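Local coordinates for protein carbamate kinase (Aeropyrum pernix, PDB 2E9Y) that probably catalyses the reversible transfer of a phosphoryl group between ATP and carbamate, with carbamoyl phosphate and ADP as products of one direction, at residues 170-176 with 222-227; 9-13 with 216-220; 37-43 with 100-104. One frame throughout, in Å; residues are numbered along the deposited sequence.

Overall arrangement
Contacts 1 and 2 share helix 216-226, which lies against the main mixed sheet. Contact 2 joins its first turn to strand 6-10, contact 1 its later turns to strand 170-173, with centres about 13 Å apart; P170 packs on the backbone of L218 and A219. Contact 3 pairs helices 25-44 and 78-103 about 20 Å from contact 2 and about 26 Å from contact 1, centre to centre. Along the chain, 37-43 and 100-104 fall between 9-13 and 216-220, while contacts 1 and 2 interleave. A10 faces helix 216-226, whereas L11 packs on I39 of helix 25-44, so sequence-distant helices are gathered around one sheet, as expected of the amino acid kinase fold.

Contact 1: 170-176 with 222-227; sequences PVSIVDR and LLATQL
The guanidinium of R176 is met at its edge by the backbone carbonyl of Q226, while CD2 of L227 lies obliquely to it; its plane stands 90° from that of the Q226 side-chain amide. R176 NE donates to Q226 O at 3.1 Å, reaching the oxygen from above the carbonyl plane, 52° out of it, and not on a lone pair. R176 NH2 adds a weak bond to the same Q226 O at 3.3 Å. The side-chain amide of Q226 accepts as well: its OE1 takes the I173 N-H, 2.9 Å from I173 N. Q226 stretches out beyond CG (chi2 -163°), which carries the amide from the helix across to the strand, where NE2 rests 3.7 Å from S172 CB.

Beside these polar links L222 pushes CD2 against the V171-S172 peptide, 3.4 Å from V171 C, and against P170 CB; the rest is aliphatic. I173 straddles L223, its side chain crossing at about a right angle: I173 CG1 lies 4.0 Å from L223 CD1, and I173 CG2 touches the same methyl. Beside the strand in the sheet, V171 and S172 both face L118 of strand 112-119 in a classic beta bulge, and I179 of helix 176-185 packs on I173, L223 and L227. D175 bridges to R116 and to K94 of the second subunit.

Both oxygens of Q226 thus accept from the 170-176 side: OE1 from the I173 N-H, the main-chain O from R176. Because that main-chain oxygen belongs to the last helical residue of 216-226, the positive guanidinium probably offsets the partial negative charge at the helix C-terminus, while L222, L223 and L227 supply the apolar packing beside these bonds.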
loop_
_atom_site.group_PDB
_atom_site.type_symbol
_atom_site.label_atom_id
_atom_site.label_comp_id
_atom_site.label_asym_id
_atom_site.label_seq_id
_atom_site.Cartn_x
_atom_site.Cartn_y
_atom_site.Cartn_z
ATOM N N PRO A 170 -18.186 -10.457 -3.993
ATOM C CA PRO A 170 -17.653 -9.446 -4.908
ATOM C C PRO A 170 -18.565 -9.249 -6.115
ATOM O O PRO A 170 -19.061 -10.218 -6.687
ATOM C CB PRO A 170 -16.287 -10.014 -5.286
ATOM C CG PRO A 170 -16.523 -11.482 -5.261
ATOM C CD PRO A 170 -17.358 -11.675 -4.010
ATOM N N VAL A 171 -18.795 -7.993 -6.489
ATOM C CA VAL A 171 -19.656 -7.686 -7.630
ATOM C C VAL A 171 -18.832 -7.273 -8.841
ATOM O O VAL A 171 -19.106 -7.699 -9.962
ATOM C CB VAL A 171 -20.649 -6.565 -7.283
ATOM C CG1 VAL A 171 -21.491 -6.215 -8.502
ATOM C CG2 VAL A 171 -21.541 -7.017 -6.130
ATOM N N SER A 172 -17.824 -6.439 -8.612
ATOM C CA SER A 172 -16.947 -5.993 -9.685
ATOM C C SER A 172 -15.630 -5.526 -9.091
ATOM O O SER A 172 -15.570 -5.147 -7.920
ATOM C CB SER A 172 -17.599 -4.852 -10.480
ATOM O OG SER A 172 -17.854 -3.725 -9.664
ATOM N N ILE A 173 -14.570 -5.577 -9.890
ATOM C CA ILE A 173 -13.263 -5.127 -9.425
ATOM C C ILE A 173 -13.123 -3.689 -9.910
ATOM O O ILE A 173 -12.913 -3.434 -11.098
ATOM C CB ILE A 173 -12.125 -5.991 -10.003
ATOM C CG1 ILE A 173 -12.372 -7.474 -9.684
ATOM C CG2 ILE A 173 -10.791 -5.533 -9.433
ATOM C CD1 ILE A 173 -12.611 -7.782 -8.204
ATOM N N VAL A 174 -13.257 -2.751 -8.981
ATOM C CA VAL A 174 -13.188 -1.333 -9.305
ATOM C C VAL A 174 -11.937 -0.942 -10.084
ATOM O O VAL A 174 -11.999 -0.160 -11.040
ATOM C CB VAL A 174 -13.260 -0.487 -8.016
ATOM C CG1 VAL A 174 -13.139 0.990 -8.346
ATOM C CG2 VAL A 174 -14.579 -0.764 -7.295
ATOM N N ASP A 175 -10.807 -1.508 -9.685
ATOM C CA ASP A 175 -9.534 -1.188 -10.306
ATOM C C ASP A 175 -9.081 -2.135 -11.408
ATOM O O ASP A 175 -7.898 -2.208 -11.733
ATOM C CB ASP A 175 -8.487 -1.075 -9.204
ATOM C CG ASP A 175 -8.785 0.075 -8.270
ATOM O OD1 ASP A 175 -8.638 1.235 -8.712
ATOM O OD2 ASP A 175 -9.193 -0.175 -7.116
ATOM N N ARG A 176 -10.040 -2.836 -11.998
ATOM C CA ARG A 176 -9.757 -3.775 -13.076
ATOM C C ARG A 176 -8.878 -3.171 -14.176
ATOM O O ARG A 176 -7.903 -3.795 -14.602
ATOM C CB ARG A 176 -11.079 -4.281 -13.665
ATOM C CG ARG A 176 -10.948 -5.261 -14.811
ATOM C CD ARG A 176 -10.690 -4.539 -16.118
ATOM N NE ARG A 176 -10.637 -5.462 -17.244
ATOM C CZ ARG A 176 -10.262 -5.117 -18.470
ATOM N NH1 ARG A 176 -9.905 -3.864 -18.729
ATOM N NH2 ARG A 176 -10.242 -6.025 -19.435
ATOM N N LEU A 222 -13.673 -13.504 -9.963
ATOM C CA LEU A 222 -14.314 -12.383 -10.632
ATOM C C LEU A 222 -13.294 -11.592 -11.446
ATOM O O LEU A 222 -13.582 -11.171 -12.566
ATOM C CB LEU A 222 -14.992 -11.469 -9.607
ATOM C CG LEU A 222 -15.661 -10.206 -10.157
ATOM C CD1 LEU A 222 -16.733 -10.573 -11.174
ATOM C CD2 LEU A 222 -16.264 -9.423 -8.999
ATOM N N LEU A 223 -12.102 -11.386 -10.888
ATOM C CA LEU A 223 -11.056 -10.646 -11.595
ATOM C C LEU A 223 -10.664 -11.370 -12.882
ATOM O O LEU A 223 -10.510 -10.746 -13.929
ATOM C CB LEU A 223 -9.804 -10.487 -10.723
ATOM C CG LEU A 223 -8.633 -9.744 -11.384
ATOM C CD1 LEU A 223 -9.067 -8.336 -11.776
ATOM C CD2 LEU A 223 -7.445 -9.676 -10.425
ATOM N N ALA A 224 -10.496 -12.685 -12.789
ATOM C CA ALA A 224 -10.112 -13.492 -13.949
ATOM C C ALA A 224 -11.151 -13.333 -15.055
ATOM O O ALA A 224 -10.814 -13.195 -16.233
ATOM C CB ALA A 224 -9.988 -14.965 -13.547
ATOM N N THR A 225 -12.418 -13.351 -14.664
ATOM C CA THR A 225 -13.509 -13.196 -15.612
ATOM C C THR A 225 -13.504 -11.805 -16.247
ATOM O O THR A 225 -13.674 -11.674 -17.459
ATOM C CB THR A 225 -14.871 -13.440 -14.924
ATOM O OG1 THR A 225 -14.971 -14.818 -14.547
ATOM C CG2 THR A 225 -16.022 -13.085 -15.857
ATOM N N GLN A 226 -13.293 -10.768 -15.439
ATOM C CA GLN A 226 -13.307 -9.404 -15.960
ATOM C C GLN A 226 -12.059 -9.065 -16.803
ATOM O O GLN A 226 -12.062 -8.152 -17.619
ATOM C CB GLN A 226 -13.448 -8.428 -14.786
ATOM C CG GLN A 226 -14.779 -8.587 -14.046
ATOM C CD GLN A 226 -15.061 -7.362 -13.199
ATOM O OE1 GLN A 226 -14.246 -6.894 -12.420
ATOM N NE2 GLN A 226 -16.318 -6.888 -13.314
ATOM N N LEU A 227 -10.958 -9.811 -16.556
ATOM C CA LEU A 227 -9.741 -9.594 -17.342
ATOM C C LEU A 227 -9.729 -10.454 -18.609
ATOM O O LEU A 227 -8.797 -10.429 -19.405
ATOM C CB LEU A 227 -8.522 -9.980 -16.490
ATOM C CG LEU A 227 -8.161 -8.987 -15.385
ATOM C CD1 LEU A 227 -6.910 -9.427 -14.620
ATOM C CD2 LEU A 227 -7.882 -7.587 -15.923
#

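Contact 2: 9-13 with 216-220; sequences IALGG and KDLAS
The glycine-containing turn that follows the first strand of an amino acid kinase domain meets the start of helix 216-226 here; in relatives this turn probably lies near the site of phosphoryl transfer. K216, in one of its two modelled conformers, sends NZ to L11 O at 2.9 Å, coming from above the carbonyl plane, 66° out of it. CG of K216 sits between the backbone N and carbonyl carbon (chi1 64°), and a further bend at chi2 lets the chain reach the turn. The same NZ forms a salt bridge with D217 OD1 at 2.7 Å, on the syn side of the carboxylate. A10 CB packs against these groups, 3.7 Å from S220 OG, which donates to K216 O at 2.6 Å; S220 N also bonds to that oxygen. D217 OD2 pairs with K278 of helix 275-289, so the carboxylate links two lysines, and an alanine here would probably leave both without their shared acid and K216 freer to swing away from L11. Strand 6-10 runs between strands 48-52 and 231-236, where T52 binds the S220 hydroxyl and I234 touches D217, while A281 of helix 275-289 packs on D217 and L218.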
loop_
_atom_site.group_PDB
_atom_site.type_symbol
_atom_site.label_atom_id
_atom_site.label_comp_id
_atom_site.label_asym_id
_atom_site.label_seq_id
_atom_site.Cartn_x
_atom_site.Cartn_y
_atom_site.Cartn_z
ATOM N N ILE A 9 -3.480 -16.044 -10.612
ATOM C CA ILE A 9 -3.029 -17.043 -9.649
ATOM C C ILE A 9 -3.302 -16.560 -8.232
ATOM O O ILE A 9 -2.706 -15.587 -7.779
ATOM C CB ILE A 9 -1.517 -17.308 -9.811
ATOM C CG1 ILE A 9 -1.235 -17.772 -11.245
ATOM C CG2 ILE A 9 -1.051 -18.356 -8.807
ATOM C CD1 ILE A 9 0.231 -17.835 -11.612
ATOM N N ALA A 10 -4.208 -17.249 -7.551
ATOM C CA ALA A 10 -4.584 -16.901 -6.189
ATOM C C ALA A 10 -3.764 -17.675 -5.157
ATOM O O ALA A 10 -3.952 -18.877 -4.972
ATOM C CB ALA A 10 -6.075 -17.166 -5.984
ATOM N N LEU A 11 -2.855 -16.970 -4.491
ATOM C CA LEU A 11 -2.005 -17.571 -3.470
ATOM C C LEU A 11 -2.734 -17.672 -2.136
ATOM O O LEU A 11 -3.669 -16.913 -1.867
ATOM C CB LEU A 11 -0.733 -16.735 -3.282
ATOM C CG LEU A 11 0.167 -16.566 -4.506
ATOM C CD1 LEU A 11 1.373 -15.687 -4.164
ATOM C CD2 LEU A 11 0.628 -17.942 -4.974
ATOM N N GLY A 12 -2.297 -18.613 -1.307
ATOM C CA GLY A 12 -2.900 -18.807 -0.000
ATOM C C GLY A 12 -1.961 -18.414 1.127
ATOM O O GLY A 12 -0.894 -17.848 0.889
ATOM N N GLY A 13 -2.350 -18.721 2.359
ATOM C CA GLY A 13 -1.524 -18.372 3.501
ATOM C C GLY A 13 -0.119 -18.954 3.491
ATOM O O GLY A 13 0.826 -18.302 3.944
ATOM N N LYS A 216 -10.885 -13.827 -0.884
ATOM C CA LYS A 216 -9.879 -13.648 -1.926
ATOM C C LYS A 216 -10.056 -14.566 -3.129
ATOM O O LYS A 216 -9.664 -14.219 -4.241
ATOM C CB LYS A 216 -8.474 -13.827 -1.341
ATOM C CG LYS A 216 -8.165 -15.215 -0.802
ATOM C CD LYS A 216 -7.534 -16.091 -1.867
ATOM C CE LYS A 216 -6.951 -17.359 -1.259
ATOM N NZ LYS A 216 -6.267 -18.184 -2.286
ATOM N N ASP A 217 -10.638 -15.738 -2.915
ATOM C CA ASP A 217 -10.835 -16.661 -4.026
ATOM C C ASP A 217 -12.011 -16.227 -4.893
ATOM O O ASP A 217 -11.911 -16.222 -6.125
ATOM C CB ASP A 217 -11.023 -18.083 -3.496
ATOM C CG ASP A 217 -9.762 -18.612 -2.837
ATOM O OD1 ASP A 217 -8.694 -18.527 -3.478
ATOM O OD2 ASP A 217 -9.832 -19.100 -1.689
ATOM N N LEU A 218 -13.119 -15.851 -4.262
ATOM C CA LEU A 218 -14.282 -15.387 -5.014
ATOM C C LEU A 218 -13.894 -14.138 -5.800
ATOM O O LEU A 218 -14.261 -13.983 -6.967
ATOM C CB LEU A 218 -15.441 -15.060 -4.064
ATOM C CG LEU A 218 -15.977 -16.238 -3.243
ATOM C CD1 LEU A 218 -17.208 -15.799 -2.463
ATOM C CD2 LEU A 218 -16.316 -17.396 -4.182
ATOM N N ALA A 219 -13.144 -13.248 -5.154
ATOM C CA ALA A 219 -12.705 -12.016 -5.801
ATOM C C ALA A 219 -11.754 -12.297 -6.964
ATOM O O ALA A 219 -11.865 -11.671 -8.017
ATOM C CB ALA A 219 -12.021 -11.094 -4.782
ATOM N N SER A 220 -10.825 -13.230 -6.771
ATOM C CA SER A 220 -9.864 -13.589 -7.817
ATOM C C SER A 220 -10.577 -14.183 -9.023
ATOM O O SER A 220 -10.182 -13.951 -10.168
ATOM C CB SER A 220 -8.839 -14.596 -7.285
ATOM O OG SER A 220 -8.022 -14.011 -6.284
#

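Contact 3: 37-43 with 100-104; sequences SIIADVL and ELRRR
R104 reaches across to helix 25-44 and has all three guanidinium nitrogens engaged by carboxylates. R104 grips D41 end-on, both nitrogens to one oxygen: NH1 to D41 OD1 at 2.9 Å, NH2 to D41 OD1 at 3.1 Å. The two nitrogens come from the same face of the carboxylate, whose plane is turned 35° from the guanidinium. NE of R104 donates to E100 OE2 at 2.8 Å, close to straight (161°) and onto the anti lone pair. The other oxygen, E100 OE1, takes a weak bond from R103 NH1, so D41, E100, R103 and R104 form one salt-bridge network; R103 also pairs with E99. These bonds hold the R104 guanidinium flat over A40, whose CB sits 3.4 Å from R104 CZ over the centre of one face. E100, bent at chi2 (54°), lays its CG 3.7 Å from A40 CB on the way to R104. Beneath the charges, L101 CD1 meets L43 CD2 at 4.0 Å, the two side chains lying roughly perpendicular. A small alanine between helices, an apolar leucine pair and a salt-bridge network at one side make up a close helix-helix packing, here between the C-terminal ends of helices 25-44 and 78-103 in the amino acid kinase fold.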
loop_
_atom_site.group_PDB
_atom_site.type_symbol
_atom_site.label_atom_id
_atom_site.label_comp_id
_atom_site.label_asym_id
_atom_site.label_seq_id
_atom_site.Cartn_x
_atom_site.Cartn_y
_atom_site.Cartn_z
ATOM N N SER A 37 10.086 -18.229 -6.029
ATOM C CA SER A 37 10.892 -19.137 -6.833
ATOM C C SER A 37 9.967 -19.923 -7.753
ATOM O O SER A 37 10.211 -20.028 -8.957
ATOM C CB SER A 37 11.667 -20.097 -5.931
ATOM O OG SER A 37 12.567 -20.883 -6.692
ATOM N N ILE A 38 8.897 -20.460 -7.175
ATOM C CA ILE A 38 7.915 -21.236 -7.924
ATOM C C ILE A 38 7.202 -20.388 -8.980
ATOM O O ILE A 38 6.966 -20.847 -10.097
ATOM C CB ILE A 38 6.882 -21.863 -6.963
ATOM C CG1 ILE A 38 7.570 -22.932 -6.110
ATOM C CG2 ILE A 38 5.719 -22.465 -7.745
ATOM C CD1 ILE A 38 6.731 -23.452 -4.974
ATOM N N ILE A 39 6.860 -19.150 -8.636
ATOM C CA ILE A 39 6.193 -18.277 -9.597
ATOM C C ILE A 39 7.132 -17.973 -10.760
ATOM O O ILE A 39 6.697 -17.856 -11.906
ATOM C CB ILE A 39 5.750 -16.950 -8.942
ATOM C CG1 ILE A 39 4.594 -17.217 -7.976
ATOM C CG2 ILE A 39 5.333 -15.948 -10.013
ATOM C CD1 ILE A 39 4.192 -16.008 -7.151
ATOM N N ALA A 40 8.422 -17.847 -10.458
ATOM C CA ALA A 40 9.419 -17.569 -11.486
ATOM C C ALA A 40 9.439 -18.713 -12.491
ATOM O O ALA A 40 9.640 -18.497 -13.687
ATOM C CB ALA A 40 10.795 -17.400 -10.853
ATOM N N ASP A 41 9.235 -19.932 -12.001
ATOM C CA ASP A 41 9.215 -21.095 -12.877
ATOM C C ASP A 41 8.050 -20.953 -13.848
ATOM O O ASP A 41 8.204 -21.142 -15.054
ATOM C CB ASP A 41 9.065 -22.389 -12.064
ATOM C CG ASP A 41 10.279 -22.682 -11.198
ATOM O OD1 ASP A 41 11.395 -22.275 -11.584
ATOM O OD2 ASP A 41 10.124 -23.329 -10.141
ATOM N N VAL A 42 6.887 -20.599 -13.311
ATOM C CA VAL A 42 5.687 -20.426 -14.117
ATOM C C VAL A 42 5.887 -19.384 -15.214
ATOM O O VAL A 42 5.453 -19.581 -16.351
ATOM C CB VAL A 42 4.493 -20.016 -13.231
ATOM C CG1 VAL A 42 3.312 -19.609 -14.092
ATOM C CG2 VAL A 42 4.114 -21.173 -12.321
ATOM N N LEU A 43 6.537 -18.274 -14.873
ATOM C CA LEU A 43 6.804 -17.218 -15.847
ATOM C C LEU A 43 7.778 -17.736 -16.901
ATOM O O LEU A 43 7.726 -17.332 -18.063
ATOM C CB LEU A 43 7.404 -15.985 -15.158
ATOM C CG LEU A 43 6.443 -14.982 -14.506
ATOM C CD1 LEU A 43 5.496 -15.688 -13.556
ATOM C CD2 LEU A 43 7.252 -13.925 -13.774
ATOM N N GLU A 100 14.441 -12.801 -7.694
ATOM C CA GLU A 100 14.560 -14.127 -8.288
ATOM C C GLU A 100 14.702 -14.048 -9.802
ATOM O O GLU A 100 15.584 -14.684 -10.380
ATOM C CB GLU A 100 13.344 -14.984 -7.927
ATOM C CG GLU A 100 13.402 -16.411 -8.458
ATOM C CD GLU A 100 14.670 -17.141 -8.046
ATOM O OE1 GLU A 100 15.030 -17.080 -6.851
ATOM O OE2 GLU A 100 15.301 -17.781 -8.914
ATOM N N LEU A 101 13.839 -13.267 -10.443
ATOM C CA LEU A 101 13.886 -13.122 -11.892
ATOM C C LEU A 101 15.227 -12.541 -12.327
ATOM O O LEU A 101 15.773 -12.920 -13.364
ATOM C CB LEU A 101 12.738 -12.226 -12.369
ATOM C CG LEU A 101 11.338 -12.794 -12.115
ATOM C CD1 LEU A 101 10.282 -11.753 -12.448
ATOM C CD2 LEU A 101 11.137 -14.045 -12.954
ATOM N N ARG A 102 15.753 -11.625 -11.522
ATOM C CA ARG A 102 17.032 -10.983 -11.800
ATOM C C ARG A 102 18.141 -12.026 -11.725
ATOM O O ARG A 102 19.040 -12.062 -12.569
ATOM C CB ARG A 102 17.284 -9.886 -10.769
ATOM C CG ARG A 102 18.541 -9.071 -10.980
ATOM C CD ARG A 102 18.781 -8.224 -9.750
ATOM N NE ARG A 102 17.553 -7.546 -9.345
ATOM C CZ ARG A 102 17.180 -7.362 -8.083
ATOM N NH1 ARG A 102 17.940 -7.802 -7.089
ATOM N NH2 ARG A 102 16.039 -6.745 -7.816
ATOM N N ARG A 103 18.067 -12.872 -10.703
ATOM C CA ARG A 103 19.047 -13.931 -10.503
ATOM C C ARG A 103 19.053 -14.861 -11.715
ATOM O O ARG A 103 20.034 -15.560 -11.971
ATOM C CB ARG A 103 18.707 -14.719 -9.234
ATOM C CG ARG A 103 19.653 -15.868 -8.931
ATOM C CD ARG A 103 19.346 -16.509 -7.584
ATOM N NE ARG A 103 19.468 -15.555 -6.482
ATOM C CZ ARG A 103 18.440 -15.018 -5.829
ATOM N NH1 ARG A 103 17.195 -15.341 -6.156
ATOM N NH2 ARG A 103 18.658 -14.153 -4.848
ATOM N N ARG A 104 17.951 -14.858 -12.462
ATOM C CA ARG A 104 17.830 -15.698 -13.645
ATOM C C ARG A 104 18.111 -14.907 -14.920
ATOM O O ARG A 104 17.863 -15.387 -16.027
ATOM C CB ARG A 104 16.432 -16.320 -13.707
ATOM C CG ARG A 104 16.064 -17.113 -12.464
ATOM C CD ARG A 104 14.788 -17.918 -12.663
ATOM N NE ARG A 104 14.401 -18.627 -11.445
ATOM C CZ ARG A 104 13.427 -19.529 -11.382
ATOM N NH1 ARG A 104 12.739 -19.838 -12.472
ATOM N NH2 ARG A 104 13.139 -20.117 -10.228
#